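Local coordinates for UDP-N-acetylenolpyruvoylglucosamine reductase (PDB 3TX1), which reduces UDP-N-acetylenolpyruvoylglucosamine to UDP-N-acetylmuramate with NADPH and a bound FAD, a step of peptidoglycan biosynthesis, at residues G243-R248 with G279-I284; H266-A271 with M293-Y298; G255-D260 with F307-E312. All coordinates share one frame; numbering follows the deposited sequence.

Contact 1. Residues G243-R248 with G279-I284; sequences GSVFKR and GFIVNI. With FAD (flavin-adenine dinucleotide), chain B.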
loop_
_atom_site.group_PDB
_atom_site.type_symbol
_atom_site.label_atom_id
_atom_site.label_comp_id
_atom_site.label_asym_id
_atom_site.label_seq_id
_atom_site.Cartn_x
_atom_site.Cartn_y
_atom_site.Cartn_z
ATOM N N GLY A 243 7.847 -2.546 1.929
ATOM C CA GLY A 243 8.776 -1.501 2.391
ATOM C C GLY A 243 9.679 -1.993 3.478
ATOM O O GLY A 243 10.322 -3.034 3.378
ATOM N N SER A 244 9.688 -1.219 4.537
ATOM C CA SER A 244 10.335 -1.634 5.717
ATOM C C SER A 244 9.396 -2.780 6.111
ATOM O O SER A 244 8.202 -2.583 6.242
ATOM C CB SER A 244 10.307 -0.495 6.730
ATOM O OG SER A 244 11.400 -0.562 7.631
ATOM N N VAL A 245 9.934 -3.983 6.220
ATOM C CA VAL A 245 9.172 -5.171 6.574
ATOM C C VAL A 245 8.592 -5.181 8.010
ATOM O O VAL A 245 7.549 -5.741 8.232
ATOM C CB VAL A 245 10.045 -6.453 6.330
ATOM C CG1 VAL A 245 9.442 -7.679 6.997
ATOM C CG2 VAL A 245 10.228 -6.743 4.849
ATOM N N PHE A 246 9.253 -4.560 8.980
ATOM C CA PHE A 246 8.810 -4.649 10.381
ATOM C C PHE A 246 8.478 -3.328 11.067
ATOM O O PHE A 246 9.064 -2.317 10.764
ATOM C CB PHE A 246 9.910 -5.339 11.224
ATOM C CG PHE A 246 10.189 -6.762 10.823
ATOM C CD1 PHE A 246 11.240 -7.067 9.984
ATOM C CD2 PHE A 246 9.379 -7.801 11.279
ATOM C CE1 PHE A 246 11.480 -8.376 9.615
ATOM C CE2 PHE A 246 9.602 -9.118 10.914
ATOM C CZ PHE A 246 10.660 -9.409 10.083
ATOM N N LYS A 247 7.580 -3.346 12.042
ATOM C CA LYS A 247 7.323 -2.140 12.823
ATOM C C LYS A 247 8.578 -1.887 13.652
ATOM O O LYS A 247 9.416 -2.764 13.809
ATOM C CB LYS A 247 6.118 -2.338 13.749
ATOM C CG LYS A 247 4.905 -2.910 13.039
ATOM C CD LYS A 247 3.690 -3.069 13.945
ATOM C CE LYS A 247 2.454 -3.431 13.123
ATOM N NZ LYS A 247 1.183 -3.254 13.883
ATOM N N ARG A 248 8.732 -0.700 14.203
ATOM C CA ARG A 248 9.931 -0.456 14.990
ATOM C C ARG A 248 9.698 -0.908 16.452
ATOM O O ARG A 248 8.796 -0.408 17.134
ATOM C CB ARG A 248 10.375 1.006 14.867
ATOM C CG ARG A 248 11.751 1.314 15.449
ATOM C CD ARG A 248 11.974 2.821 15.620
ATOM N NE ARG A 248 12.530 3.583 14.475
ATOM C CZ ARG A 248 11.913 3.864 13.317
ATOM N NH1 ARG A 248 10.709 3.368 13.038
ATOM N NH2 ARG A 248 12.534 4.607 12.399
ATOM N N GLY A 279 16.290 -3.763 6.956
ATOM C CA GLY A 279 14.863 -3.909 7.285
ATOM C C GLY A 279 13.965 -4.122 6.069
ATOM O O GLY A 279 12.734 -4.159 6.197
ATOM N N PHE A 280 14.599 -4.259 4.903
ATOM C CA PHE A 280 13.951 -4.510 3.630
ATOM C C PHE A 280 14.301 -5.884 3.095
ATOM O O PHE A 280 15.469 -6.287 3.072
ATOM C CB PHE A 280 14.493 -3.569 2.587
ATOM C CG PHE A 280 13.812 -2.248 2.520
ATOM C CD1 PHE A 280 13.923 -1.323 3.557
ATOM C CD2 PHE A 280 13.174 -1.861 1.362
ATOM C CE1 PHE A 280 13.324 -0.058 3.476
ATOM C CE2 PHE A 280 12.612 -0.585 1.267
ATOM C CZ PHE A 280 12.679 0.320 2.325
ATOM N N ILE A 281 13.295 -6.592 2.609
ATOM C CA ILE A 281 13.567 -7.852 1.951
ATOM C C ILE A 281 13.385 -7.603 0.451
ATOM O O ILE A 281 12.261 -7.401 -0.016
ATOM C CB ILE A 281 12.641 -8.946 2.477
ATOM C CG1 ILE A 281 13.040 -9.241 3.906
ATOM C CG2 ILE A 281 12.755 -10.208 1.643
ATOM C CD1 ILE A 281 12.136 -10.227 4.590
ATOM N N VAL A 282 14.485 -7.584 -0.284
ATOM C CA VAL A 282 14.418 -7.341 -1.717
ATOM C C VAL A 282 14.258 -8.624 -2.543
ATOM O O VAL A 282 14.604 -9.702 -2.108
ATOM C CB VAL A 282 15.676 -6.609 -2.229
ATOM C CG1 VAL A 282 15.822 -5.291 -1.529
ATOM C CG2 VAL A 282 16.909 -7.468 -1.996
ATOM N N ASN A 283 13.834 -8.457 -3.784
ATOM C CA ASN A 283 13.563 -9.533 -4.706
ATOM C C ASN A 283 14.664 -9.525 -5.714
ATOM O O ASN A 283 14.571 -8.832 -6.723
ATOM C CB ASN A 283 12.245 -9.228 -5.413
ATOM C CG ASN A 283 11.787 -10.324 -6.336
ATOM O OD1 ASN A 283 12.516 -11.287 -6.628
ATOM N ND2 ASN A 283 10.543 -10.197 -6.799
ATOM N N ILE A 284 15.705 -10.293 -5.456
ATOM C CA ILE A 284 16.823 -10.365 -6.375
ATOM C C ILE A 284 16.529 -11.159 -7.645
ATOM O O ILE A 284 17.456 -11.460 -8.394
ATOM C CB ILE A 284 18.086 -10.919 -5.694
ATOM C CG1 ILE A 284 17.876 -12.353 -5.230
ATOM C CG2 ILE A 284 18.476 -10.018 -4.540
ATOM C CD1 ILE A 284 19.146 -13.038 -4.770
HETATM P PA FAD B . -1.337 -2.238 -0.849
HETATM O O1A FAD B . -1.925 -2.663 -2.152
HETATM O O2A FAD B . 0.017 -2.748 -0.446
HETATM O O5B FAD B . -2.307 -2.692 0.337
HETATM C C5B FAD B . -2.119 -1.908 1.510
HETATM C C4B FAD B . -3.305 -1.988 2.448
HETATM O O4B FAD B . -4.258 -0.986 2.129
HETATM C C3B FAD B . -4.069 -3.293 2.450
HETATM O O3B FAD B . -4.690 -3.396 3.756
HETATM C C2B FAD B . -5.139 -3.001 1.399
HETATM O O2B FAD B . -6.333 -3.808 1.404
HETATM C C1B FAD B . -5.494 -1.591 1.769
HETATM N N9A FAD B . -5.957 -0.868 0.598
HETATM C C8A FAD B . -5.322 -0.698 -0.572
HETATM N N7A FAD B . -6.068 0.125 -1.362
HETATM C C5A FAD B . -7.184 0.502 -0.700
HETATM C C6A FAD B . -8.408 1.311 -0.940
HETATM N N6A FAD B . -8.656 1.959 -2.112
HETATM N N1A FAD B . -9.299 1.396 0.071
HETATM C C2A FAD B . -9.118 0.796 1.240
HETATM N N3A FAD B . -8.069 0.023 1.525
HETATM C C4A FAD B . -7.090 -0.161 0.611
HETATM N N1 FAD B . 4.954 3.506 3.662
HETATM C C2 FAD B . 5.099 4.645 4.384
HETATM O O2 FAD B . 4.178 5.015 5.130
HETATM N N3 FAD B . 6.175 5.441 4.325
HETATM C C4 FAD B . 7.236 5.177 3.575
HETATM O O4 FAD B . 8.241 5.925 3.575
HETATM C C4X FAD B . 7.154 3.955 2.762
HETATM N N5 FAD B . 8.170 3.618 1.974
HETATM C C5X FAD B . 8.148 2.513 1.215
HETATM C C6 FAD B . 9.241 2.244 0.406
HETATM C C7 FAD B . 9.248 1.141 -0.407
HETATM C C7M FAD B . 10.449 0.853 -1.269
HETATM C C8 FAD B . 8.049 0.273 -0.392
HETATM C C8M FAD B . 7.982 -0.948 -1.235
HETATM C C9 FAD B . 6.970 0.543 0.406
HETATM C C9A FAD B . 6.975 1.644 1.227
HETATM N N10 FAD B . 5.865 1.961 2.048
HETATM C C10 FAD B . 5.938 3.123 2.838
HETATM C "C1'" FAD B . 4.690 1.072 2.090
HETATM C "C2'" FAD B . 3.648 1.469 1.069
HETATM O "O2'" FAD B . 4.225 2.314 0.078
HETATM C "C3'" FAD B . 2.512 2.241 1.713
HETATM O "O3'" FAD B . 2.024 1.431 2.775
HETATM C "C4'" FAD B . 1.411 2.494 0.688
HETATM O "O4'" FAD B . 0.593 3.611 1.062
HETATM C "C5'" FAD B . 0.575 1.258 0.405
HETATM O "O5'" FAD B . -0.004 1.437 -0.866
HETATM P P FAD B . -0.629 0.274 -1.733
HETATM O O1P FAD B . -1.566 0.957 -2.661
HETATM O O2P FAD B . 0.553 -0.465 -2.261
HETATM O O3P FAD B . -1.370 -0.652 -0.712
#

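Contact 2. Residues H266-A271 with M293-Y298; sequences HIIGGA and MNLIAY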
loop_
_atom_site.group_PDB
_atom_site.type_symbol
_atom_site.label_atom_id
_atom_site.label_comp_id
_atom_site.label_asym_id
_atom_site.label_seq_id
_atom_site.Cartn_x
_atom_site.Cartn_y
_atom_site.Cartn_z
ATOM N N HIS A 266 21.332 -12.199 3.888
ATOM C CA HIS A 266 20.751 -13.522 3.906
ATOM C C HIS A 266 19.829 -13.709 2.753
ATOM O O HIS A 266 19.093 -12.801 2.404
ATOM C CB HIS A 266 20.027 -13.807 5.224
ATOM C CG HIS A 266 20.134 -15.244 5.628
ATOM N ND1 HIS A 266 21.207 -15.727 6.312
ATOM C CD2 HIS A 266 19.361 -16.335 5.301
ATOM C CE1 HIS A 266 21.078 -17.048 6.477
ATOM N NE2 HIS A 266 19.955 -17.431 5.851
ATOM N N ILE A 267 19.857 -14.888 2.139
ATOM C CA ILE A 267 19.007 -15.194 0.988
ATOM C C ILE A 267 18.274 -16.493 1.184
ATOM O O ILE A 267 18.850 -17.455 1.677
ATOM C CB ILE A 267 19.855 -15.338 -0.293
ATOM C CG1 ILE A 267 20.461 -13.999 -0.666
ATOM C CG2 ILE A 267 19.041 -15.859 -1.486
ATOM C CD1 ILE A 267 21.499 -14.124 -1.738
ATOM N N ILE A 268 16.989 -16.496 0.841
ATOM C CA ILE A 268 16.195 -17.698 0.773
ATOM C C ILE A 268 15.481 -17.620 -0.570
ATOM O O ILE A 268 14.749 -16.645 -0.796
ATOM C CB ILE A 268 15.144 -17.767 1.855
ATOM C CG1 ILE A 268 15.820 -17.733 3.230
ATOM C CG2 ILE A 268 14.282 -19.019 1.623
ATOM C CD1 ILE A 268 14.925 -18.247 4.345
ATOM N N GLY A 269 15.708 -18.612 -1.456
ATOM C CA GLY A 269 15.150 -18.582 -2.809
ATOM C C GLY A 269 15.559 -17.320 -3.539
ATOM O O GLY A 269 16.731 -17.057 -3.706
ATOM N N GLY A 270 14.601 -16.513 -3.970
ATOM C CA GLY A 270 14.936 -15.246 -4.642
ATOM C C GLY A 270 14.763 -14.009 -3.752
ATOM O O GLY A 270 14.709 -12.881 -4.242
ATOM N N ALA A 271 14.689 -14.226 -2.444
ATOM C CA ALA A 271 14.475 -13.159 -1.498
ATOM C C ALA A 271 15.748 -12.901 -0.703
ATOM O O ALA A 271 16.480 -13.828 -0.363
ATOM C CB ALA A 271 13.328 -13.522 -0.573
ATOM N N MET A 293 7.824 -15.182 3.132
ATOM C CA MET A 293 7.314 -15.677 4.414
ATOM C C MET A 293 8.392 -16.444 5.127
ATOM O O MET A 293 8.459 -16.445 6.359
ATOM C CB MET A 293 6.101 -16.624 4.249
ATOM C CG MET A 293 4.782 -16.082 3.679
ATOM S SD MET A 293 4.276 -14.405 4.220
ATOM C CE MET A 293 4.408 -14.399 6.016
ATOM N N ASN A 294 9.206 -17.153 4.354
ATOM C CA ASN A 294 10.251 -17.945 4.926
ATOM C C ASN A 294 11.382 -17.070 5.443
ATOM O O ASN A 294 11.893 -17.266 6.539
ATOM C CB ASN A 294 10.715 -19.016 3.926
ATOM C CG ASN A 294 9.833 -20.293 3.952
ATOM O OD1 ASN A 294 9.674 -20.981 2.943
ATOM N ND2 ASN A 294 9.258 -20.606 5.123
ATOM N N LEU A 295 11.758 -16.054 4.691
ATOM C CA LEU A 295 12.795 -15.180 5.182
ATOM C C LEU A 295 12.276 -14.333 6.361
ATOM O O LEU A 295 12.970 -14.169 7.378
ATOM C CB LEU A 295 13.359 -14.331 4.050
ATOM C CG LEU A 295 14.602 -13.511 4.323
ATOM C CD1 LEU A 295 15.582 -14.343 5.144
ATOM C CD2 LEU A 295 15.191 -13.068 2.985
ATOM N N ILE A 296 11.042 -13.856 6.259
ATOM C CA ILE A 296 10.490 -13.098 7.348
ATOM C C ILE A 296 10.525 -13.930 8.622
ATOM O O ILE A 296 11.008 -13.473 9.652
ATOM C CB ILE A 296 9.057 -12.661 7.065
ATOM C CG1 ILE A 296 9.026 -11.585 5.967
ATOM C CG2 ILE A 296 8.404 -12.125 8.337
ATOM C CD1 ILE A 296 7.602 -11.094 5.655
ATOM N N ALA A 297 10.061 -15.162 8.566
ATOM C CA ALA A 297 10.026 -15.967 9.793
ATOM C C ALA A 297 11.427 -16.291 10.342
ATOM O O ALA A 297 11.659 -16.300 11.565
ATOM C CB ALA A 297 9.217 -17.222 9.581
ATOM N N TYR A 298 12.371 -16.515 9.444
ATOM C CA TYR A 298 13.694 -16.844 9.894
ATOM C C TYR A 298 14.373 -15.638 10.579
ATOM O O TYR A 298 15.099 -15.786 11.573
ATOM C CB TYR A 298 14.481 -17.390 8.723
ATOM C CG TYR A 298 15.884 -17.786 9.014
ATOM C CD1 TYR A 298 16.204 -19.096 9.429
ATOM C CD2 TYR A 298 16.926 -16.874 8.807
ATOM C CE1 TYR A 298 17.530 -19.476 9.649
ATOM C CE2 TYR A 298 18.249 -17.236 9.044
ATOM C CZ TYR A 298 18.538 -18.514 9.461
ATOM O OH TYR A 298 19.853 -18.790 9.683
#

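Contact 3. Residues G255-D260 with F307-E312; sequences GKLIQD and FDVELE. With SO4 (sulfate ion), chain F.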
loop_
_atom_site.group_PDB
_atom_site.type_symbol
_atom_site.label_atom_id
_atom_site.label_comp_id
_atom_site.label_asym_id
_atom_site.label_seq_id
_atom_site.Cartn_x
_atom_site.Cartn_y
_atom_site.Cartn_z
ATOM N N GLY A 255 16.140 -2.367 11.309
ATOM C CA GLY A 255 17.325 -2.608 10.511
ATOM C C GLY A 255 18.542 -2.942 11.331
ATOM O O GLY A 255 19.295 -3.859 10.991
ATOM N N LYS A 256 18.733 -2.208 12.423
ATOM C CA LYS A 256 19.946 -2.364 13.207
ATOM C C LYS A 256 19.962 -3.713 13.852
ATOM O O LYS A 256 20.999 -4.362 13.839
ATOM C CB LYS A 256 20.087 -1.272 14.257
ATOM C CG LYS A 256 21.483 -1.122 14.840
ATOM C CD LYS A 256 22.472 -0.574 13.806
ATOM C CE LYS A 256 23.635 0.177 14.453
ATOM N NZ LYS A 256 24.442 -0.671 15.377
ATOM N N LEU A 257 18.826 -4.135 14.422
ATOM C CA LEU A 257 18.717 -5.463 15.047
ATOM C C LEU A 257 19.015 -6.555 14.012
ATOM O O LEU A 257 19.823 -7.468 14.212
ATOM C CB LEU A 257 17.304 -5.684 15.543
ATOM C CG LEU A 257 16.854 -5.179 16.903
ATOM C CD1 LEU A 257 15.355 -5.379 16.977
ATOM C CD2 LEU A 257 17.538 -5.959 18.011
ATOM N N ILE A 258 18.351 -6.439 12.876
ATOM C CA ILE A 258 18.530 -7.406 11.866
ATOM C C ILE A 258 20.015 -7.489 11.529
ATOM O O ILE A 258 20.608 -8.572 11.548
ATOM C CB ILE A 258 17.637 -7.079 10.665
ATOM C CG1 ILE A 258 16.197 -7.106 11.148
ATOM C CG2 ILE A 258 17.867 -8.074 9.550
ATOM C CD1 ILE A 258 15.124 -6.913 10.088
ATOM N N GLN A 259 20.622 -6.334 11.289
ATOM C CA GLN A 259 22.007 -6.281 10.881
ATOM C C GLN A 259 22.864 -6.861 11.972
ATOM O O GLN A 259 23.693 -7.726 11.724
ATOM C CB GLN A 259 22.368 -4.867 10.589
ATOM C CG GLN A 259 23.561 -4.694 9.690
ATOM C CD GLN A 259 23.736 -3.240 9.315
ATOM O OE1 GLN A 259 23.145 -2.358 9.929
ATOM N NE2 GLN A 259 24.537 -2.984 8.302
ATOM N N ASP A 260 22.581 -6.460 13.198
ATOM C CA ASP A 260 23.283 -6.993 14.375
ATOM C C ASP A 260 23.151 -8.515 14.573
ATOM O O ASP A 260 24.005 -9.121 15.201
ATOM C CB ASP A 260 22.820 -6.266 15.651
ATOM C CG ASP A 260 23.294 -4.801 15.718
ATOM O OD1 ASP A 260 24.089 -4.349 14.852
ATOM O OD2 ASP A 260 22.873 -4.094 16.665
ATOM N N PHE A 307 18.484 -11.465 20.835
ATOM C CA PHE A 307 18.172 -10.272 21.641
ATOM C C PHE A 307 16.848 -10.309 22.399
ATOM O O PHE A 307 16.532 -9.397 23.145
ATOM C CB PHE A 307 18.203 -9.006 20.757
ATOM C CG PHE A 307 19.517 -8.780 20.061
ATOM C CD1 PHE A 307 19.650 -9.037 18.694
ATOM C CD2 PHE A 307 20.634 -8.337 20.770
ATOM C CE1 PHE A 307 20.873 -8.855 18.046
ATOM C CE2 PHE A 307 21.858 -8.151 20.125
ATOM C CZ PHE A 307 21.980 -8.410 18.761
ATOM N N ASP A 308 16.065 -11.352 22.197
ATOM C CA ASP A 308 14.766 -11.440 22.857
ATOM C C ASP A 308 13.845 -10.289 22.504
ATOM O O ASP A 308 13.194 -9.723 23.387
ATOM C CB ASP A 308 14.896 -11.490 24.375
ATOM C CG ASP A 308 13.539 -11.677 25.061
ATOM O OD1 ASP A 308 12.609 -12.262 24.428
ATOM O OD2 ASP A 308 13.398 -11.238 26.229
ATOM N N VAL A 309 13.789 -9.943 21.227
ATOM C CA VAL A 309 12.948 -8.860 20.805
ATOM C C VAL A 309 12.027 -9.405 19.733
ATOM O O VAL A 309 12.489 -10.105 18.833
ATOM C CB VAL A 309 13.795 -7.703 20.243
ATOM C CG1 VAL A 309 12.911 -6.547 19.798
ATOM C CG2 VAL A 309 14.831 -7.229 21.250
ATOM N N GLU A 310 10.733 -9.080 19.845
ATOM C CA GLU A 310 9.679 -9.483 18.903
ATOM C C GLU A 310 9.558 -8.548 17.722
ATOM O O GLU A 310 9.020 -7.443 17.854
ATOM C CB GLU A 310 8.315 -9.451 19.584
ATOM C CG GLU A 310 8.072 -10.501 20.639
ATOM C CD GLU A 310 7.850 -11.895 20.078
ATOM O OE1 GLU A 310 7.083 -12.680 20.727
ATOM O OE2 GLU A 310 8.422 -12.193 18.998
ATOM N N LEU A 311 10.007 -8.971 16.552
ATOM C CA LEU A 311 9.818 -8.114 15.394
ATOM C C LEU A 311 8.453 -8.414 14.835
ATOM O O LEU A 311 8.153 -9.547 14.497
ATOM C CB LEU A 311 10.906 -8.311 14.348
ATOM C CG LEU A 311 12.265 -7.712 14.682
ATOM C CD1 LEU A 311 13.288 -8.187 13.675
ATOM C CD2 LEU A 311 12.211 -6.192 14.720
ATOM N N GLU A 312 7.598 -7.412 14.788
ATOM C CA GLU A 312 6.267 -7.626 14.267
ATOM C C GLU A 312 6.186 -7.011 12.905
ATOM O O GLU A 312 6.760 -5.935 12.661
ATOM C CB GLU A 312 5.247 -7.108 15.260
ATOM C CG GLU A 312 5.447 -7.891 16.553
ATOM C CD GLU A 312 4.520 -7.534 17.698
ATOM O OE1 GLU A 312 3.856 -6.451 17.638
ATOM O OE2 GLU A 312 4.484 -8.356 18.670
HETATM S S SO4 F . 14.533 1.064 10.653
HETATM O O1 SO4 F . 14.105 2.299 9.955
HETATM O O2 SO4 F . 16.016 1.035 10.750
HETATM O O3 SO4 F . 13.938 0.992 12.011
HETATM O O4 SO4 F . 14.064 -0.115 9.882
#

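Contact 1. Residues G243-R248 with G279-I284
Gly-243 and Ser-244 lie across one face of the Phe-280 ring, where the C-terminal domain of MurB meets the flavin. The residues on both sides are mostly buried. Gly-243 O sits over the centre of the ring, 3.7 Å from Phe-280 CG, while Ser-244 N is displaced toward the rim near Phe-280 CE1. The ring therefore lies flat against the peptide between these two residues. The first torsion of Phe-280 makes this possible: with chi1 at -86°, CG stands opposite the carbonyl carbon and beside the backbone N, and the end of the side chain swings closer to the loop than its root. The flavin meets the ring differently: its methyl C7M comes in at the edge, near the ring plane, 3.6 Å from Phe-280 CE2. Gly-243 reaches the cofactor as well, its CA 3.4 Å from FAD C9.

One backbone hydrogen bond ties the loop to the start of the other segment: Val-245 N donates to Gly-279 O at 2.8 Å. The same oxygen receives a CA-H...O contact from Ser-244 CA. Ser-244 is the probable proton donor of the reaction, and its side chain is about 6 Å from that of Glu-314 and about 8 Å from that of Arg-194, both predicted active-site residues. The backbone of Val-245 also bonds to that of Glu-314, so the chain next to the probable proton donor is tied to a second predicted active-site residue.

The Val-245 methyls part between two neighbours. CG1 leans over a face of the Phe-246 ring; CG2 turns to Ile-281, lying 3.9 Å from Ile-281 CG1 and 3.8 Å from Ile-281 N.

Contact 2. Residues H266-A271 with M293-Y298
Ile-268 and Leu-295 form the centre of this contact, where a tight hairpin lies on one side of helix 289-307. The Ile-268 side chain leaves the strand with CB directed at the helix, and there its two branches part. CG2 goes to Asn-294, ending 4.2 Å from Asn-294 CB. CG1, opposite the carbonyl carbon at a chi1 of -60°, runs on toward the next helical residue and passes 3.9 Å from Leu-295 CD1. The chain stays extended to its tip, so CD1 reaches the helix backbone itself: Leu-295 CA is 3.8 Å away and Asn-294 O 3.9 Å. One turn further along, Tyr-298 CB borders the same methyl more loosely.

Leu-295 answers with both of its methyls. CD1 faces Ile-268, while CD2 reaches Ala-271 on the second strand of the hairpin, 4.0 Å from Ala-271 CB and close to the Ala-271 carbonyl. At the outer end two rings meet as an offset stack, His-266 on Tyr-298, with centroids 4.9 Å apart and planes 27° from parallel. Tyr-298 CE2 stands over a face of the imidazole but off its centre, nearest His-266 NE2 at 3.6 Å.

A type II' turn, with Gly-269 and Gly-270 at its corners, closes the hairpin through paired backbone bonds between Ile-268 and Ala-271, and the positive phi of Gly-269 suits glycine. The whole is a helix packed on a small three-stranded antiparallel sheet, an alpha+beta arrangement, within the MurB C-terminal domain.

Contact 3. Residues G255-D260 with F307-E312
In the C-terminal domain of MurB, the short helix 254-260 sets Leu-257 against the extended chain that leaves helix 289-307, where Phe-307, Val-309 and Leu-311 line up to receive it. Asp-308, with a positive phi of 60°, turns the chain out of helical conformation between the first two of these.

Leu-257 does most of the work, and its two methyls take separate partners. CD2 goes to the aromatic ring, 3.8 Å from Phe-307 CD1. CD1 drops between the two aliphatic residues, with Val-309 CG1 at 3.9 Å and Leu-311 CD2 at 4.0 Å. Leucine meets leucine alongside, each side chain running past the other in the opposite sense. Leu-311 uses its second methyl too, since its CD1 lies 4.0 Å from Ile-258 CG1. The CB of Ile-258 points the other way, but with chi1 at -61° the CG1 branch swings back to make this touch.

Phe-307 spans the outer margin: its inner atoms lie on Leu-257, and its far end reaches the next turn of the helix, with CZ 3.9 Å from Asp-260 CB. The Asp-260 carboxylate is engaged on its own helix, in a long salt bridge to Lys-256. Behind the apolar row, Phe-246 packs on Leu-311, and Val-299 and Val-303 of helix 289-307 reach Ile-258 and Leu-311 respectively.

At the helix's opening turn sits a sulfate ion, probably from the crystallisation liquor, where the helix end would favour an anion. Gly-255 N makes two weak hydrogen bonds to it, 3.4 Å to O4 and 3.4 Å to O2.

How the contacts relate
All three contacts belong to the C-terminal domain, on one side of the chain's centre. Contacts 1 and 2 have centres about 11 Å apart and share the three-stranded sheet, where Ile-281 packs on Ile-296 of helix 289-307. Contacts 1 and 3, with centres about 12 Å apart, meet through Phe-246 and a probable hydrogen bond from Lys-247 N to Glu-312 O. Contacts 2 and 3 do not touch, their centres lying about 15 Å apart. Along the chain contact 2 is nested inside contact 3, while contact 1 crosses both. Contact 1, which touches the flavin, is the one that meets both of the others, and its Ser-244 OG lies 3.5 Å from O4 of the sulfate in contact 3.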